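Local coordinates for protein ferritin light chain (Trichoplusia ni, PDB 1Z6O) that stores iron in a soluble, non-toxic form as one of two chain types of a secreted insect ferritin shell, in which light chains probably promote nucleation of the ferrihydrite core, at residues D2-Y5 with N6-L10; A45-H48 with L49-S52; I91-V94 with T95-G98. All coordinates share one frame; numbering follows the deposited sequence.

How the contacts relate
From the N terminus the chain first forms the short helix 4-11, whose opening turns make up contact 1, its centre about 38 Å from that of the chain. Contact 2 follows in the middle of helix 37-61, and contact 3 at the C-terminal end of helix 70-96. All three are local, so none closes a long loop; they run in series, without nesting or crossing. Contacts 2 and 3 meet where two bundle helices pack, Ala45 CB lying 4.2 Å from Ile91 CG1. Contact 1 stays apart, its nearest atoms about 13 Å from contact 3, yet both touch the same second light-chain subunit.

Contact 1: D2-Y5 with N6-L10; sequences DTCY and NDVAL
The N-cap of helix 4-11 is formed where Thr3 meets Asn6: the threonine hydroxyl OG1 accepts a hydrogen bond from Asn6 N at 3.0 Å, with an N-H...O angle of 160°. Thr3 OG1 sits between its own backbone N and carbonyl carbon (chi1 63°), which turns the hydroxyl toward the first turn and brings it to 3.3 Å from Asn6 CB, the two side chains crossing at about a right angle. With an alanine here the amide of Asn6 would probably lose its capping acceptor, and the first turn of the helix would be less firmly fixed. Regular i to i+4 bonding begins at the same residue, Asp7 N donating to Thr3 O at 3.1 Å, and continues from Val8 N to Cys4 O and from Ala9 N to Tyr5 O. This is a capped helix start of the classical kind, and here it belongs to an N-terminal extension lying away from the four-helix bundle. The disulfide from Cys4 to Cys24 fastens the helix to the following loop. Val8 CG2 rests 3.4 Å from Cys4 O, and the apolar contact of this methyl with Cys4 SG is looser. On the polar side a water accepts from Asn6 ND2 and lies 2.7 Å from Asp7 OD2 and 3.0 Å from Asp2 OD1, linking Asp2, just before the cap, to the first turn. The carboxylate of Asp7 also forms a salt bridge with Arg23, which probably eases the proximity of the Asp2 and Asp7 carboxylates. Asp131 of a second light-chain subunit takes hydrogen bonds from the backbone amides of Cys4 and Tyr5, while Asn120 of that subunit bonds Tyr5 OH.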
# COMPACT_ATOMS: atom_id res chain seq x y z
N ASP A 2 37.19 53.45 -12.48
CA ASP A 2 37.93 52.30 -11.99
C ASP A 2 37.02 51.07 -11.98
O ASP A 2 35.87 51.14 -11.55
CB ASP A 2 38.44 52.56 -10.57
CG ASP A 2 39.57 53.57 -10.54
OD1 ASP A 2 40.59 53.34 -11.24
OD2 ASP A 2 39.45 54.58 -9.82
N THR A 3 37.54 49.96 -12.47
CA THR A 3 36.78 48.72 -12.48
C THR A 3 37.68 47.62 -11.96
O THR A 3 38.91 47.78 -11.89
CB THR A 3 36.33 48.33 -13.90
OG1 THR A 3 37.49 48.09 -14.71
CG2 THR A 3 35.48 49.43 -14.53
N CYS A 4 37.08 46.50 -11.57
CA CYS A 4 37.86 45.39 -11.07
C CYS A 4 38.72 44.85 -12.23
O CYS A 4 39.89 44.51 -12.04
CB CYS A 4 36.91 44.32 -10.51
SG CYS A 4 37.72 42.73 -10.11
N TYR A 5 38.15 44.79 -13.43
CA TYR A 5 38.88 44.29 -14.59
C TYR A 5 40.13 45.13 -14.86
O TYR A 5 41.21 44.61 -15.13
CB TYR A 5 37.99 44.31 -15.82
CG TYR A 5 38.58 43.63 -17.03
CD1 TYR A 5 38.68 42.24 -17.10
CD2 TYR A 5 39.00 44.37 -18.14
CE1 TYR A 5 39.16 41.60 -18.23
CE2 TYR A 5 39.49 43.74 -19.29
CZ TYR A 5 39.56 42.35 -19.33
OH TYR A 5 40.01 41.69 -20.45
N ASN A 6 39.99 46.45 -14.80
CA ASN A 6 41.14 47.32 -15.03
C ASN A 6 42.19 47.15 -13.93
O ASN A 6 43.39 47.20 -14.20
CB ASN A 6 40.71 48.79 -15.12
CG ASN A 6 41.88 49.70 -15.49
OD1 ASN A 6 42.51 49.51 -16.53
ND2 ASN A 6 42.16 50.68 -14.64
N ASP A 7 41.75 46.95 -12.69
CA ASP A 7 42.71 46.73 -11.59
C ASP A 7 43.50 45.46 -11.86
O ASP A 7 44.71 45.40 -11.63
CB ASP A 7 41.99 46.57 -10.24
CG ASP A 7 41.51 47.89 -9.67
OD1 ASP A 7 40.79 47.86 -8.65
OD2 ASP A 7 41.86 48.96 -10.22
N VAL A 8 42.82 44.42 -12.35
CA VAL A 8 43.51 43.17 -12.65
C VAL A 8 44.53 43.36 -13.78
O VAL A 8 45.66 42.89 -13.68
CB VAL A 8 42.50 42.06 -13.05
CG1 VAL A 8 43.25 40.85 -13.62
CG2 VAL A 8 41.70 41.63 -11.82
N ALA A 9 44.13 44.05 -14.84
CA ALA A 9 45.02 44.29 -15.98
C ALA A 9 46.28 45.02 -15.52
O ALA A 9 47.39 44.66 -15.92
CB ALA A 9 44.30 45.12 -17.05
N LEU A 10 46.12 46.02 -14.66
CA LEU A 10 47.26 46.77 -14.15
C LEU A 10 48.14 45.94 -13.23
O LEU A 10 49.34 45.81 -13.46
CB LEU A 10 46.78 48.02 -13.41
CG LEU A 10 46.09 49.09 -14.27
CD1 LEU A 10 45.54 50.20 -13.38
CD2 LEU A 10 47.08 49.65 -15.27
O HOH W 1 40.67 50.42 -12.10

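Contact 2: A45-H48 with L49-S52; sequences AKLH and LERS
Regular alpha-helical bonding carries 45-48 into 49-52, with Leu49 N, Glu50 N, Arg51 N and Ser52 N donating to Ala45 O, Lys46 O, Leu47 O and His48 O at 2.8 to 3.0 Å. Lys46 and Glu50, one turn apart, bring their extended side chains across each other at a slant. Glu50 OE2 lies 3.3 Å from Lys46 CE but 4.4 Å from Lys46 NZ, so the acid meets the aliphatic part of the lysine and the opposite charges remain beyond salt-bridge range. Glu50 CG, anti to its own carbonyl carbon (chi1 -62°), passes 3.2 Å from Lys46 O on its way there. A second i to i+4 pair sets Leu47 CD1 4.2 Å from Arg51 NE. Arg51 CG, likewise opposite its carbonyl carbon (chi1 -69°), lies 3.3 Å from Leu47 O; the chain then bends at chi2, and its guanidinium is held by salt bridges to Asp54 and Glu135. Ser52 OG turns back on the helix and donates to Leu49 O at 2.7 Å, which satisfies this buried hydroxyl locally. Within the ferritin four-helix bundle, His48, its ND1 bonded to Tyr44 O, packs against Thr87 and Ile90 of helix 70-96, and its ring meets that of Phe167 of helix 157-190; Leu47 packs on Leu136 and Arg139 of helix 122-148, and Leu49 meets Leu37 of a heavy-chain subunit.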
# COMPACT_ATOMS: atom_id res chain seq x y z
N ALA A 45 21.79 46.72 13.36
CA ALA A 45 22.11 45.38 13.85
C ALA A 45 22.38 45.50 15.35
O ALA A 45 21.97 44.65 16.15
CB ALA A 45 23.36 44.83 13.15
N LYS A 46 23.07 46.56 15.74
CA LYS A 46 23.40 46.79 17.14
C LYS A 46 22.14 47.00 17.99
O LYS A 46 22.06 46.53 19.12
CB LYS A 46 24.33 48.00 17.24
CG LYS A 46 24.70 48.41 18.66
CD LYS A 46 25.58 49.66 18.63
CE LYS A 46 25.66 50.31 19.99
NZ LYS A 46 26.52 51.53 19.94
N LEU A 47 21.17 47.73 17.44
CA LEU A 47 19.92 47.96 18.18
C LEU A 47 19.18 46.62 18.38
O LEU A 47 18.66 46.35 19.47
CB LEU A 47 19.02 48.95 17.42
CG LEU A 47 17.65 49.28 18.05
CD1 LEU A 47 17.83 49.86 19.46
CD2 LEU A 47 16.93 50.29 17.14
N HIS A 48 19.14 45.78 17.34
CA HIS A 48 18.47 44.49 17.49
C HIS A 48 19.20 43.62 18.51
O HIS A 48 18.58 42.91 19.28
CB HIS A 48 18.40 43.73 16.16
CG HIS A 48 17.28 44.17 15.26
ND1 HIS A 48 17.39 45.26 14.42
CD2 HIS A 48 16.02 43.69 15.10
CE1 HIS A 48 16.24 45.42 13.77
NE2 HIS A 48 15.40 44.48 14.17
N LEU A 49 20.53 43.69 18.50
CA LEU A 49 21.32 42.88 19.43
C LEU A 49 21.00 43.28 20.88
O LEU A 49 20.75 42.42 21.73
CB LEU A 49 22.81 43.08 19.14
CG LEU A 49 23.81 42.39 20.08
CD1 LEU A 49 23.55 40.87 20.11
CD2 LEU A 49 25.23 42.69 19.58
N GLU A 50 21.01 44.58 21.15
CA GLU A 50 20.71 45.07 22.48
C GLU A 50 19.28 44.70 22.88
O GLU A 50 19.05 44.24 24.00
CB GLU A 50 20.88 46.60 22.54
CG GLU A 50 22.32 47.02 22.24
CD GLU A 50 22.49 48.52 22.00
OE1 GLU A 50 21.50 49.20 21.61
OE2 GLU A 50 23.63 49.02 22.18
N ARG A 51 18.33 44.91 21.98
CA ARG A 51 16.95 44.57 22.33
C ARG A 51 16.76 43.07 22.52
O ARG A 51 15.94 42.68 23.35
CB ARG A 51 15.97 45.08 21.26
CG ARG A 51 15.82 46.60 21.22
CD ARG A 51 15.41 47.18 22.58
NE ARG A 51 15.23 48.62 22.48
CZ ARG A 51 15.45 49.48 23.48
NH1 ARG A 51 15.85 49.04 24.66
NH2 ARG A 51 15.27 50.78 23.28
N SER A 52 17.49 42.23 21.78
CA SER A 52 17.31 40.79 21.96
C SER A 52 17.60 40.42 23.41
O SER A 52 16.87 39.64 24.01
CB SER A 52 18.18 39.95 21.01
OG SER A 52 19.56 40.00 21.34

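Contact 3: I91-V94 with T95-G98; sequences IKHV and TKRG
Lys92 O is gripped twice at the closing turn of helix 70-96: Lys96 N donates to it at 2.8 Å, and the hydroxyl of Thr95 donates at 3.0 Å from the same face of the carbonyl plane. Thr95 OG1, turned back between its own N and carbonyl carbon (chi1 58°), stands above that plane, 39° out of it. The side-chain bond thereby supplements the regular i to i+4 bond. His93 meets the side chains of Lys96, at a slant, and Arg97, which runs alongside it. Lys96, bent at chi3 (67°), brings CE to 3.5 Å from His93 ND1, and a water in plane at the ring edge, 2.6 Å from His93 ND1, accepts from Lys96 NZ. Glu173 of a second light-chain subunit forms a salt bridge with the same ammonium. Arg97 CG lies 4.0 Å from His93 CD2, with the ring and guanidinium planes nearly perpendicular. Glu158, on helix 157-190, bonds both His93 NE2 and Arg97 NH1, joining their polar ends, while the ring of Tyr162 stacks on His93. At the C-terminal end, Gly98 adopts positive phi and its N bonds Thr95 O, while Asp99 N reaches back to Val94 O: a Schellman motif, which terminates this helix of the ferritin bundle.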
# COMPACT_ATOMS: atom_id res chain seq x y z
N ILE A 91 23.87 41.69 9.93
CA ILE A 91 25.33 41.60 9.81
C ILE A 91 25.68 40.97 8.46
O ILE A 91 26.59 41.43 7.77
CB ILE A 91 25.94 40.75 10.96
CG1 ILE A 91 25.86 41.54 12.28
CG2 ILE A 91 27.40 40.37 10.63
CD1 ILE A 91 26.18 40.69 13.52
N LYS A 92 24.97 39.92 8.09
CA LYS A 92 25.23 39.27 6.81
C LYS A 92 24.89 40.19 5.64
O LYS A 92 25.57 40.16 4.61
CB LYS A 92 24.44 37.96 6.68
CG LYS A 92 24.98 36.84 7.60
CD LYS A 92 24.13 35.59 7.51
CE LYS A 92 24.75 34.44 8.32
NZ LYS A 92 23.87 33.23 8.33
N HIS A 93 23.86 41.03 5.78
CA HIS A 93 23.52 41.94 4.69
C HIS A 93 24.59 43.02 4.52
O HIS A 93 24.95 43.40 3.40
CB HIS A 93 22.16 42.61 4.93
CG HIS A 93 21.54 43.13 3.67
ND1 HIS A 93 20.75 42.34 2.86
CD2 HIS A 93 21.67 44.31 3.02
CE1 HIS A 93 20.42 43.01 1.77
NE2 HIS A 93 20.97 44.21 1.84
N VAL A 94 25.09 43.53 5.64
CA VAL A 94 26.15 44.54 5.65
C VAL A 94 27.36 44.00 4.86
O VAL A 94 27.94 44.69 4.01
CB VAL A 94 26.58 44.87 7.12
CG1 VAL A 94 27.94 45.57 7.16
CG2 VAL A 94 25.50 45.75 7.79
N THR A 95 27.74 42.75 5.13
CA THR A 95 28.89 42.17 4.43
C THR A 95 28.55 41.78 3.00
O THR A 95 29.42 41.82 2.12
CB THR A 95 29.48 40.95 5.17
OG1 THR A 95 28.47 39.95 5.33
CG2 THR A 95 30.00 41.38 6.54
N LYS A 96 27.30 41.41 2.75
CA LYS A 96 26.90 41.07 1.38
C LYS A 96 27.10 42.30 0.47
O LYS A 96 27.50 42.16 -0.69
CB LYS A 96 25.42 40.66 1.33
CG LYS A 96 24.91 40.44 -0.10
CD LYS A 96 23.59 39.66 -0.15
CE LYS A 96 22.45 40.45 0.43
NZ LYS A 96 21.17 39.68 0.35
N ARG A 97 26.83 43.49 1.00
CA ARG A 97 26.98 44.72 0.23
C ARG A 97 28.41 45.28 0.23
O ARG A 97 28.64 46.42 -0.18
CB ARG A 97 25.98 45.79 0.72
CG ARG A 97 24.49 45.42 0.47
CD ARG A 97 24.20 45.22 -1.04
NE ARG A 97 24.60 46.37 -1.84
CZ ARG A 97 23.89 47.49 -1.98
NH1 ARG A 97 22.71 47.63 -1.38
NH2 ARG A 97 24.38 48.49 -2.70
N GLY A 98 29.37 44.48 0.70
CA GLY A 98 30.76 44.90 0.65
C GLY A 98 31.30 45.76 1.77
O GLY A 98 32.39 46.31 1.67
O HOH W 2 19.88 39.85 2.98